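Fibronectin type III domain-containing protein (Simiduia agarivorans, PDB 6P2K) probably hydrolyses the beta-1,4-glucan backbone of xyloglucan-type polysaccharides, as a glycoside hydrolase of family 74 built on seven-bladed beta-propellers. Local coordinates at residues N45-W49 with G395-E399; N184-Y188 with Q198-G202; M435-R439 with P489-W493; W623-G627 with M774-P778; N646-I650 with K662-P666. One frame throughout, in Å; residues are numbered along the deposited sequence.

Interaction 1 (N45-W49 with G395-E399)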
# COMPACT_ATOMS: atom_id res chain seq x y z
N ASN B 45 -16.91 46.50 2.23
CA ASN B 45 -17.00 46.07 0.84
C ASN B 45 -17.10 44.55 0.72
O ASN B 45 -16.48 43.93 -0.15
CB ASN B 45 -15.82 46.60 0.02
CG ASN B 45 -16.14 46.67 -1.47
OD1 ASN B 45 -17.26 47.00 -1.85
ND2 ASN B 45 -15.15 46.35 -2.30
N GLY B 46 -17.89 43.94 1.60
CA GLY B 46 -18.23 42.55 1.47
C GLY B 46 -17.29 41.57 2.14
O GLY B 46 -17.45 40.36 1.92
N GLU B 47 -16.33 42.04 2.93
CA GLU B 47 -15.51 41.10 3.70
C GLU B 47 -16.31 40.44 4.81
O GLU B 47 -16.00 39.32 5.22
CB GLU B 47 -14.28 41.81 4.27
CG GLU B 47 -13.16 42.03 3.25
CD GLU B 47 -12.78 40.75 2.51
OE1 GLU B 47 -12.70 40.78 1.26
OE2 GLU B 47 -12.56 39.71 3.17
N SER B 48 -17.35 41.11 5.29
CA SER B 48 -18.29 40.53 6.24
C SER B 48 -19.64 41.20 6.05
O SER B 48 -19.72 42.40 5.77
CB SER B 48 -17.82 40.69 7.69
OG SER B 48 -17.92 42.04 8.10
N TRP B 49 -20.71 40.41 6.20
CA TRP B 49 -22.07 40.87 5.98
C TRP B 49 -22.87 40.78 7.27
O TRP B 49 -22.68 39.85 8.07
CB TRP B 49 -22.76 40.05 4.89
CG TRP B 49 -22.10 40.15 3.55
CD1 TRP B 49 -21.09 39.36 3.07
CD2 TRP B 49 -22.40 41.09 2.51
NE1 TRP B 49 -20.75 39.76 1.80
CE2 TRP B 49 -21.54 40.82 1.44
CE3 TRP B 49 -23.32 42.14 2.40
CZ2 TRP B 49 -21.57 41.55 0.25
CZ3 TRP B 49 -23.34 42.88 1.22
CH2 TRP B 49 -22.47 42.58 0.17
N GLY B 395 -18.60 30.88 5.91
CA GLY B 395 -19.41 31.97 5.39
C GLY B 395 -18.94 33.33 5.87
O GLY B 395 -18.27 33.49 6.89
N LYS B 396 -19.31 34.35 5.09
CA LYS B 396 -18.99 35.73 5.41
C LYS B 396 -20.16 36.46 6.07
O LYS B 396 -20.11 37.68 6.22
CB LYS B 396 -18.55 36.48 4.15
CG LYS B 396 -17.11 36.19 3.73
CD LYS B 396 -16.67 37.14 2.61
CE LYS B 396 -15.23 36.87 2.18
NZ LYS B 396 -14.25 37.23 3.24
N GLY B 397 -21.21 35.74 6.46
CA GLY B 397 -22.33 36.33 7.17
C GLY B 397 -23.68 36.12 6.52
O GLY B 397 -24.71 36.44 7.15
N THR B 398 -23.75 35.62 5.30
CA THR B 398 -25.02 35.30 4.66
C THR B 398 -25.15 33.79 4.50
O THR B 398 -24.15 33.07 4.42
CB THR B 398 -25.14 35.97 3.28
OG1 THR B 398 -24.38 35.23 2.32
CG2 THR B 398 -24.65 37.40 3.34
N GLU B 399 -26.39 33.32 4.47
CA GLU B 399 -26.68 31.93 4.14
C GLU B 399 -28.04 31.88 3.48
O GLU B 399 -29.03 32.38 4.03
CB GLU B 399 -26.66 31.02 5.38
CG GLU B 399 -27.39 31.57 6.59
CD GLU B 399 -26.56 32.54 7.40
OE1 GLU B 399 -25.40 32.19 7.71
OE2 GLU B 399 -27.06 33.64 7.74
O HOH W 1 -24.50 38.03 9.75
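K396 runs alongside E47, and its NZ lies 3.0 Å from E47 OE2 in a salt bridge, approaching 48° out of the carboxylate plane, while its contact with the backbone oxygen of E47 is a weak hydrogen bond. The chain stays extended until chi4 (-68°), where it bends to bring NZ to the acid. T377 OG1 is a further partner of NZ, and the other E47 oxygen, OE1, pairs with K374, so two lysines share this carboxylate. A smaller, uncharged alanine at K396 would probably leave OE2 without its cation and open a gap over the carbonyls of G46 and E47. The loop 45-49 forms an Asp-box-like turn, with N44 at the place of the usual aspartate, between the third and fourth strands of a propeller blade: S42 OG takes the N-H of G46, and N44 binds S48 OG. G46 has backbone angles suited to glycine, and its CA lies 3.3 Å above the W49 ring. Loop 395-399 docks on this turn through W49 N, which donates to K396 O at 2.8 Å and 155°; the same oxygen lies 3.4 Å from S48 CA in a C-H...O contact. The indole N-H of W49 is taken by K374 O. A water sits 3.1 Å from both W49 O and G397 O, and T398 CG2 packs 3.6 Å from W49 CB.

Interaction 2 (N184-Y188 with Q198-G202)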
# COMPACT_ATOMS: atom_id res chain seq x y z
N ASN B 184 -41.09 45.63 -20.36
CA ASN B 184 -41.70 44.76 -21.36
C ASN B 184 -42.73 45.51 -22.19
O ASN B 184 -43.13 45.03 -23.26
CB ASN B 184 -42.35 43.54 -20.69
CG ASN B 184 -41.33 42.53 -20.20
OD1 ASN B 184 -40.29 42.31 -20.83
ND2 ASN B 184 -41.61 41.91 -19.06
N LYS B 185 -43.19 46.67 -21.72
CA LYS B 185 -44.00 47.54 -22.56
C LYS B 185 -43.19 48.09 -23.73
O LYS B 185 -43.70 48.22 -24.85
CB LYS B 185 -44.56 48.70 -21.73
CG LYS B 185 -45.38 48.28 -20.53
CD LYS B 185 -46.54 47.39 -20.95
CE LYS B 185 -47.53 47.19 -19.83
NZ LYS B 185 -48.75 48.02 -20.00
N GLY B 186 -41.92 48.38 -23.49
CA GLY B 186 -41.05 49.07 -24.41
C GLY B 186 -40.28 50.13 -23.66
O GLY B 186 -40.38 50.25 -22.44
N VAL B 187 -39.50 50.92 -24.40
CA VAL B 187 -38.74 52.01 -23.80
C VAL B 187 -39.58 53.27 -23.85
O VAL B 187 -40.03 53.68 -24.93
CB VAL B 187 -37.40 52.20 -24.52
CG1 VAL B 187 -36.75 53.50 -24.07
CG2 VAL B 187 -36.49 51.03 -24.25
N TYR B 188 -39.80 53.88 -22.69
CA TYR B 188 -40.58 55.10 -22.57
C TYR B 188 -39.69 56.22 -22.06
O TYR B 188 -38.74 55.99 -21.30
CB TYR B 188 -41.78 54.90 -21.63
CG TYR B 188 -42.85 54.00 -22.22
CD1 TYR B 188 -42.66 52.63 -22.30
CD2 TYR B 188 -44.05 54.53 -22.69
CE1 TYR B 188 -43.63 51.81 -22.84
CE2 TYR B 188 -45.02 53.71 -23.23
CZ TYR B 188 -44.81 52.35 -23.30
OH TYR B 188 -45.77 51.53 -23.84
N GLN B 198 -44.42 58.45 -23.09
CA GLN B 198 -44.91 57.91 -24.35
C GLN B 198 -43.82 57.03 -24.93
O GLN B 198 -42.63 57.25 -24.70
CB GLN B 198 -45.34 59.00 -25.36
CG GLN B 198 -44.30 60.05 -25.70
CD GLN B 198 -44.13 61.05 -24.59
OE1 GLN B 198 -45.07 61.76 -24.24
NE2 GLN B 198 -42.95 61.08 -24.01
N ARG B 199 -44.24 56.04 -25.71
CA ARG B 199 -43.36 54.95 -26.09
C ARG B 199 -42.35 55.38 -27.14
O ARG B 199 -42.68 56.09 -28.10
CB ARG B 199 -44.18 53.78 -26.60
CG ARG B 199 -43.42 52.48 -26.64
CD ARG B 199 -44.36 51.32 -26.88
NE ARG B 199 -43.65 50.14 -27.34
CZ ARG B 199 -44.19 49.20 -28.10
NH1 ARG B 199 -45.45 49.29 -28.48
NH2 ARG B 199 -43.45 48.16 -28.48
N ILE B 200 -41.11 54.95 -26.95
CA ILE B 200 -40.09 55.00 -28.00
C ILE B 200 -40.19 53.71 -28.80
O ILE B 200 -40.28 52.62 -28.23
CB ILE B 200 -38.69 55.17 -27.39
CG1 ILE B 200 -38.37 56.66 -27.18
CG2 ILE B 200 -37.63 54.51 -28.27
CD1 ILE B 200 -37.14 56.89 -26.35
N ALA B 201 -40.20 53.84 -30.12
CA ALA B 201 -40.21 52.66 -30.97
C ALA B 201 -38.89 51.91 -30.83
O ALA B 201 -37.81 52.51 -30.93
CB ALA B 201 -40.45 53.05 -32.43
N GLY B 202 -38.97 50.60 -30.59
CA GLY B 202 -37.80 49.79 -30.52
C GLY B 202 -37.19 49.56 -31.89
O GLY B 202 -37.69 50.06 -32.91
O HOH W 2 -39.09 50.54 -26.99
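R199 turns its CG away from the backbone N (chi1 -163°) and runs extended to NE, which lays its aliphatic chain over one face of the Y188 ring, itself swung to meet it by a chi1 of -70°. The two residues form a non-hydrogen-bonded pair in an antiparallel hairpin of a propeller blade, strands 187-190 and 198-200, the latter at the outer edge of the sheet. R199 CA stands 3.8 Å from the ring centroid in a CH-pi contact, and CD reaches to 3.4 Å from Y188 OH. Beyond the ring, K185 O sits 3.0 Å above the guanidinium plane of R199, toward its rim, at an angle too poor for a hydrogen bond. An alanine at Y188 would probably leave the arginine chain without the flat surface it rests on and its guanidinium less firmly placed, since its ion pair with D205 is long and weak. G186 suits its place because a side chain there would strike R199 NE. The outer strand is weakly bonded: I200 N donates to V187 O at 2.6 Å, whereas a water links V187 N (2.6 Å) to I200 O (2.7 Å). Behind the backbone, facing away from the tyrosine, V187 CG1 meets I200 CD1 at 4.1 Å.

Interaction 3 (M435-R439 with P489-W493)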
# COMPACT_ATOMS: atom_id res chain seq x y z
N MET B 435 -17.41 19.85 -3.01
CA MET B 435 -16.77 19.43 -4.25
C MET B 435 -17.00 17.95 -4.54
O MET B 435 -17.03 17.55 -5.71
CB MET B 435 -15.26 19.72 -4.19
CG MET B 435 -14.90 21.20 -4.15
SD MET B 435 -15.45 22.13 -5.60
CE MET B 435 -14.54 21.32 -6.91
N GLN B 436 -17.18 17.12 -3.51
CA GLN B 436 -17.34 15.69 -3.73
C GLN B 436 -18.68 15.33 -4.37
O GLN B 436 -18.85 14.18 -4.78
CB GLN B 436 -17.16 14.92 -2.42
CG GLN B 436 -15.73 14.96 -1.88
CD GLN B 436 -15.43 13.88 -0.84
OE1 GLN B 436 -16.29 13.06 -0.51
NE2 GLN B 436 -14.21 13.88 -0.33
N HIS B 437 -19.63 16.26 -4.48
CA HIS B 437 -20.87 15.96 -5.19
C HIS B 437 -20.69 16.00 -6.70
O HIS B 437 -21.55 15.48 -7.42
CB HIS B 437 -21.98 16.92 -4.74
CG HIS B 437 -22.18 18.11 -5.63
ND1 HIS B 437 -21.49 19.29 -5.46
CD2 HIS B 437 -23.01 18.31 -6.68
CE1 HIS B 437 -21.88 20.16 -6.37
NE2 HIS B 437 -22.80 19.60 -7.12
N ARG B 438 -19.58 16.56 -7.18
CA ARG B 438 -19.28 16.61 -8.61
C ARG B 438 -18.48 15.36 -8.97
O ARG B 438 -17.26 15.32 -8.80
CB ARG B 438 -18.54 17.89 -8.95
CG ARG B 438 -19.04 19.10 -8.15
CD ARG B 438 -18.53 20.42 -8.71
NE ARG B 438 -19.37 20.92 -9.79
CZ ARG B 438 -20.30 21.86 -9.64
NH1 ARG B 438 -20.51 22.41 -8.45
NH2 ARG B 438 -21.01 22.25 -10.68
N ARG B 439 -19.18 14.34 -9.47
CA ARG B 439 -18.59 13.02 -9.67
C ARG B 439 -17.86 12.88 -11.00
O ARG B 439 -17.16 11.88 -11.20
CB ARG B 439 -19.67 11.93 -9.57
CG ARG B 439 -20.57 12.05 -8.34
CD ARG B 439 -19.78 12.03 -7.03
NE ARG B 439 -19.18 10.73 -6.74
CZ ARG B 439 -18.46 10.47 -5.65
NH1 ARG B 439 -18.25 11.42 -4.74
NH2 ARG B 439 -17.96 9.26 -5.46
N PRO B 489 -11.63 14.96 4.96
CA PRO B 489 -11.93 14.94 3.52
C PRO B 489 -11.42 13.70 2.79
O PRO B 489 -11.81 13.48 1.64
CB PRO B 489 -11.26 16.21 3.00
CG PRO B 489 -11.26 17.13 4.17
CD PRO B 489 -11.03 16.24 5.37
N ALA B 490 -10.57 12.89 3.43
CA ALA B 490 -10.08 11.68 2.78
C ALA B 490 -11.17 10.61 2.65
O ALA B 490 -11.05 9.74 1.79
CB ALA B 490 -8.88 11.11 3.54
N ASP B 491 -12.21 10.67 3.48
CA ASP B 491 -13.31 9.72 3.35
C ASP B 491 -14.05 9.95 2.03
O ASP B 491 -14.10 11.06 1.51
CB ASP B 491 -14.29 9.85 4.52
CG ASP B 491 -13.62 9.63 5.87
OD1 ASP B 491 -12.64 8.85 5.93
OD2 ASP B 491 -14.08 10.23 6.86
N GLN B 492 -14.63 8.87 1.49
CA GLN B 492 -15.21 8.88 0.15
C GLN B 492 -16.62 8.31 0.13
O GLN B 492 -16.99 7.47 0.96
CB GLN B 492 -14.34 8.08 -0.83
CG GLN B 492 -12.94 8.64 -1.02
CD GLN B 492 -12.96 10.04 -1.60
OE1 GLN B 492 -13.69 10.33 -2.54
NE2 GLN B 492 -12.15 10.93 -1.02
N TRP B 493 -17.41 8.78 -0.84
CA TRP B 493 -18.75 8.28 -1.09
C TRP B 493 -18.72 7.10 -2.05
O TRP B 493 -17.95 7.09 -3.02
CB TRP B 493 -19.64 9.37 -1.69
CG TRP B 493 -19.98 10.48 -0.75
CD1 TRP B 493 -19.42 11.73 -0.71
CD2 TRP B 493 -20.96 10.45 0.29
NE1 TRP B 493 -19.99 12.47 0.29
CE2 TRP B 493 -20.94 11.71 0.92
CE3 TRP B 493 -21.85 9.47 0.75
CZ2 TRP B 493 -21.78 12.02 1.99
CZ3 TRP B 493 -22.69 9.78 1.81
CH2 TRP B 493 -22.65 11.04 2.41
O HOH W 3 -16.31 10.96 -2.57
O HOH W 4 -14.78 8.85 -4.45
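Two weak direct hydrogen bonds join Q436 and R439 to the loop 489-493. Q436, extended beyond CG, sends NE2 to D491 O at 3.4 Å, and R439 NH2 reaches W493 O at 3.3 Å with a bent angle of 123°. A firmer bond sets up the arginine: NH1 donates a hydrogen bond to Q436 O at 2.8 Å, lying in the carbonyl plane, which the bends at chi2 and chi3 make possible by folding the chain back over its own turn. Water does much of the remaining bridging. One molecule accepts from R439 NH1 and W493 N and donates to Q436 OE1 and Q492 OE1, the last at 2.7 Å; with K482 also bonded to Q436 OE1, this fixes which way the buried amide is turned. A second water joins Q492 OE1 to R439 NH2, weakly at the arginine. The van der Waals contacts centre on W493, whose CD1 lies 3.4 Å from Q436 OE1, the amide standing nearly perpendicular to the indole. E424 holds the indole N-H. The arrangement belongs to the beta-propeller: the 3-10 turn that follows strand 431-432 and leads on to the next blade packs against the start of that blade's outermost strand, 493-496.

Interaction 4 (W623-G627 with M774-P778)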
# COMPACT_ATOMS: atom_id res chain seq x y z
N TRP B 623 -39.38 8.17 20.03
CA TRP B 623 -38.23 8.17 20.93
C TRP B 623 -38.67 7.68 22.30
O TRP B 623 -39.86 7.58 22.59
CB TRP B 623 -37.59 9.56 21.01
CG TRP B 623 -38.31 10.54 21.88
CD1 TRP B 623 -38.00 10.86 23.17
CD2 TRP B 623 -39.44 11.35 21.53
NE1 TRP B 623 -38.87 11.81 23.65
CE2 TRP B 623 -39.77 12.13 22.66
CE3 TRP B 623 -40.21 11.49 20.37
CZ2 TRP B 623 -40.83 13.03 22.66
CZ3 TRP B 623 -41.26 12.39 20.37
CH2 TRP B 623 -41.57 13.15 21.52
N ALA B 624 -37.68 7.37 23.13
CA ALA B 624 -37.91 6.81 24.46
C ALA B 624 -37.33 7.74 25.52
O ALA B 624 -36.26 8.33 25.33
CB ALA B 624 -37.28 5.42 24.60
N TYR B 625 -38.04 7.87 26.64
CA TYR B 625 -37.55 8.68 27.75
C TYR B 625 -38.21 8.20 29.03
O TYR B 625 -39.44 8.27 29.16
CB TYR B 625 -37.84 10.17 27.52
CG TYR B 625 -37.57 11.02 28.74
CD1 TYR B 625 -36.29 11.11 29.27
CD2 TYR B 625 -38.59 11.74 29.35
CE1 TYR B 625 -36.03 11.89 30.39
CE2 TYR B 625 -38.35 12.53 30.47
CZ TYR B 625 -37.06 12.60 30.98
OH TYR B 625 -36.81 13.37 32.09
N ASN B 626 -37.39 7.73 29.98
CA ASN B 626 -37.83 7.36 31.33
C ASN B 626 -38.96 6.33 31.30
O ASN B 626 -39.96 6.43 32.01
CB ASN B 626 -38.24 8.60 32.12
CG ASN B 626 -38.34 8.33 33.61
OD1 ASN B 626 -37.64 7.46 34.14
ND2 ASN B 626 -39.20 9.07 34.29
N GLY B 627 -38.79 5.31 30.46
CA GLY B 627 -39.70 4.19 30.41
C GLY B 627 -40.93 4.37 29.55
O GLY B 627 -41.81 3.50 29.56
N MET B 774 -32.38 19.93 29.51
CA MET B 774 -32.71 18.70 28.81
C MET B 774 -32.16 17.49 29.57
O MET B 774 -31.04 17.53 30.10
CB MET B 774 -32.13 18.73 27.39
CG MET B 774 -32.59 17.58 26.52
SD MET B 774 -32.53 17.98 24.77
CE MET B 774 -33.21 16.49 24.06
N ASN B 775 -32.97 16.43 29.64
CA ASN B 775 -32.56 15.17 30.23
C ASN B 775 -32.82 14.02 29.27
O ASN B 775 -33.86 13.97 28.60
CB ASN B 775 -33.26 14.94 31.58
CG ASN B 775 -32.96 16.05 32.58
OD1 ASN B 775 -31.80 16.42 32.74
ND2 ASN B 775 -33.98 16.58 33.25
N MET B 776 -31.87 13.09 29.22
CA MET B 776 -31.87 12.00 28.27
C MET B 776 -31.79 10.69 29.02
O MET B 776 -31.27 10.63 30.14
CB MET B 776 -30.68 12.10 27.30
CG MET B 776 -30.60 13.37 26.50
SD MET B 776 -31.56 13.24 24.99
CE MET B 776 -30.65 11.92 24.17
N ASP B 777 -32.25 9.62 28.42
CA ASP B 777 -31.98 8.31 28.94
C ASP B 777 -30.50 8.09 28.61
O ASP B 777 -30.04 8.49 27.57
CB ASP B 777 -32.74 7.26 28.18
CG ASP B 777 -34.15 7.13 28.62
OD1 ASP B 777 -34.54 7.79 29.54
OD2 ASP B 777 -34.85 6.34 28.01
N PRO B 778 -29.75 7.45 29.50
CA PRO B 778 -28.35 7.22 29.12
C PRO B 778 -28.35 6.25 27.97
O PRO B 778 -29.07 5.27 27.99
CB PRO B 778 -27.75 6.60 30.36
CG PRO B 778 -28.90 6.08 31.12
CD PRO B 778 -29.99 7.06 30.88
O HOH W 5 -34.11 9.89 26.05
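Y625 overlaps the backbone of N775 with the CD1-CE1 flank of its ring: CE1 comes within 3.5 Å of N775 O, and OH lies 3.9 Å from N775 CB. The tyrosine ends strand 618-625, which turns tightly into strand 628-634. N626 and G627 make that turn, both with positive phi, in the pattern of a type I' beta turn closing a two-residue hairpin of a propeller blade. Asparagine and glycine are the residues that most readily take up these left-handed backbone angles. Against the hairpin lies the segment 774-778, almost the last of the chain, which runs past it without forming a regular strand. The ring of Y625 is swung out by a chi1 of 171° to meet this tail, and N626 CB sits 4.0 Å above its centre, so the turn residue rests on its neighbour's ring. Strand 628-634 gives Y625 further support through Y630, and N701 holds the tail through the backbone N-H of N775. Farther along, P778 touches G753 of a second subunit, although the proline itself is poorly ordered. A water 2.8 Å from A624 O and 3.0 Å from D777 N bridges the two backbones. An aspartate suits position 777, since a short acidic side chain can reach the N-H of N626 at the tip of the hairpin. The carboxylate straddles this donor unevenly: N626 N lies 2.9 Å from D777 OD1, nearly straight at 166° and on the syn lone pair, and 3.5 Å from OD2, a weak second bond.

Interaction 5 (N646-I650 with K662-P666)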
# COMPACT_ATOMS: atom_id res chain seq x y z
N ASN B 646 -57.57 23.04 8.13
CA ASN B 646 -56.25 22.82 7.56
C ASN B 646 -55.13 23.21 8.52
O ASN B 646 -53.98 23.33 8.09
CB ASN B 646 -56.11 23.59 6.25
CG ASN B 646 -57.02 23.05 5.16
OD1 ASN B 646 -57.32 21.86 5.12
ND2 ASN B 646 -57.46 23.93 4.26
N ASN B 647 -55.44 23.39 9.81
CA ASN B 647 -54.42 23.78 10.78
C ASN B 647 -53.54 22.59 11.13
O ASN B 647 -54.03 21.50 11.44
CB ASN B 647 -55.08 24.32 12.05
CG ASN B 647 -55.68 25.69 11.85
OD1 ASN B 647 -55.10 26.56 11.19
ND2 ASN B 647 -56.87 25.91 12.42
N TRP B 648 -52.23 22.79 11.08
CA TRP B 648 -51.29 21.77 11.53
C TRP B 648 -51.18 21.82 13.05
O TRP B 648 -51.22 22.90 13.65
CB TRP B 648 -49.92 21.97 10.89
CG TRP B 648 -49.88 21.62 9.44
CD1 TRP B 648 -50.83 21.91 8.50
CD2 TRP B 648 -48.84 20.92 8.75
NE1 TRP B 648 -50.44 21.42 7.27
CE2 TRP B 648 -49.23 20.81 7.40
CE3 TRP B 648 -47.62 20.36 9.16
CZ2 TRP B 648 -48.43 20.17 6.45
CZ3 TRP B 648 -46.84 19.73 8.21
CH2 TRP B 648 -47.25 19.64 6.87
N GLN B 649 -51.05 20.65 13.66
CA GLN B 649 -51.01 20.52 15.11
C GLN B 649 -49.95 19.50 15.49
O GLN B 649 -49.48 18.73 14.66
CB GLN B 649 -52.38 20.10 15.67
CG GLN B 649 -53.56 20.90 15.14
CD GLN B 649 -54.90 20.27 15.47
OE1 GLN B 649 -55.81 20.94 15.96
NE2 GLN B 649 -55.03 18.98 15.20
N ILE B 650 -49.58 19.51 16.77
CA ILE B 650 -48.71 18.49 17.35
C ILE B 650 -49.59 17.51 18.12
O ILE B 650 -50.27 17.89 19.07
CB ILE B 650 -47.63 19.10 18.26
CG1 ILE B 650 -46.76 20.09 17.49
CG2 ILE B 650 -46.76 17.99 18.83
CD1 ILE B 650 -45.85 19.45 16.47
N LYS B 662 -54.00 15.96 21.48
CA LYS B 662 -53.53 17.27 21.02
C LYS B 662 -52.68 17.92 22.11
O LYS B 662 -53.10 18.01 23.26
CB LYS B 662 -54.72 18.17 20.70
CG LYS B 662 -54.92 18.50 19.23
CD LYS B 662 -55.98 19.57 19.03
CE LYS B 662 -57.31 18.96 18.63
NZ LYS B 662 -58.13 19.89 17.80
N ILE B 663 -51.48 18.40 21.75
CA ILE B 663 -50.63 19.05 22.74
C ILE B 663 -50.12 20.41 22.26
O ILE B 663 -49.53 21.15 23.05
CB ILE B 663 -49.45 18.15 23.15
CG1 ILE B 663 -48.52 17.88 21.97
CG2 ILE B 663 -49.96 16.85 23.78
CD1 ILE B 663 -47.16 17.34 22.38
N PHE B 664 -50.33 20.74 20.99
CA PHE B 664 -49.99 22.09 20.53
C PHE B 664 -50.82 22.44 19.31
O PHE B 664 -50.87 21.68 18.35
CB PHE B 664 -48.49 22.22 20.21
CG PHE B 664 -47.97 23.62 20.37
CD1 PHE B 664 -48.08 24.28 21.59
CD2 PHE B 664 -47.40 24.29 19.30
CE1 PHE B 664 -47.60 25.57 21.74
CE2 PHE B 664 -46.92 25.58 19.45
CZ PHE B 664 -47.02 26.22 20.67
N THR B 665 -51.45 23.61 19.36
CA THR B 665 -52.33 24.12 18.32
C THR B 665 -51.92 25.53 17.95
O THR B 665 -51.13 26.17 18.66
CB THR B 665 -53.79 24.11 18.80
OG1 THR B 665 -53.94 25.04 19.87
CG2 THR B 665 -54.19 22.72 19.27
N PRO B 666 -52.43 26.06 16.83
CA PRO B 666 -52.20 27.49 16.53
C PRO B 666 -52.62 28.43 17.65
O PRO B 666 -51.97 29.46 17.85
CB PRO B 666 -53.03 27.71 15.26
CG PRO B 666 -53.03 26.38 14.59
CD PRO B 666 -53.05 25.36 15.69
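A classic beta bulge shapes this antiparallel hairpin of a propeller blade, strands 648-653 and 661-664: I663 and F664 both face I650. I650 O accepts from I663 N at 3.0 Å, almost straight, and weakly from F664 N at 3.4 Å. In return I650 N donates to F664 O at 3.0 Å and 170°. The extra residue probably accentuates the twist; the short strand segments meet at 103°. The branched side chains of the isoleucines meet beside the bulge: I650 CG2, set anti to its N, lies 3.6 Å from I663 CG1, and I650 CB stands 3.8 Å from F664 CB. On the flank, K662 NZ donates to Q649 OE1 at 3.1 Å, tilted 22° from the carbonyl plane, while the amide NE2 of Q649 goes to L642 O, so both ends of this buried amide are used. P666 packs its CG 3.9 Å from N647 CB; a proline fits the first turn of a helix, where no backbone N-H is required. T665 before it is the N-cap: its side chain caps a backbone N in the first turn, while the D668 carboxylate returns to T665 N, as in a capping box. Helix 666-672 thus starts directly from the outermost strand of the sheet, and F664 points toward the next blade, stacking on W731 and touching M705 and Y707 of strand 702-709.

How the interactions relate
Along the chain, interaction 2 is nested within the loop closed by interaction 1, interaction 3 follows, and interaction 5 is nested within the loop closed by interaction 4. Interaction 1 lies about 16 Å from the chain's centre in space and 26 Å, centre to centre, from interaction 3. Interactions 2 and 4 lie on opposite sides of the chain's centre, about 68 Å between centres. Interactions 4 and 5 reach the same sheet, strands 618-625 to 661-664, at its two outermost strands, with nearest atoms about 7 Å apart. Interactions 2 and 5 thus stay within single blades, 3 joins a linking turn to the next blade, 4 ties the C-terminal tail to a blade, and 1 ties an early blade to a loop 346 residues later.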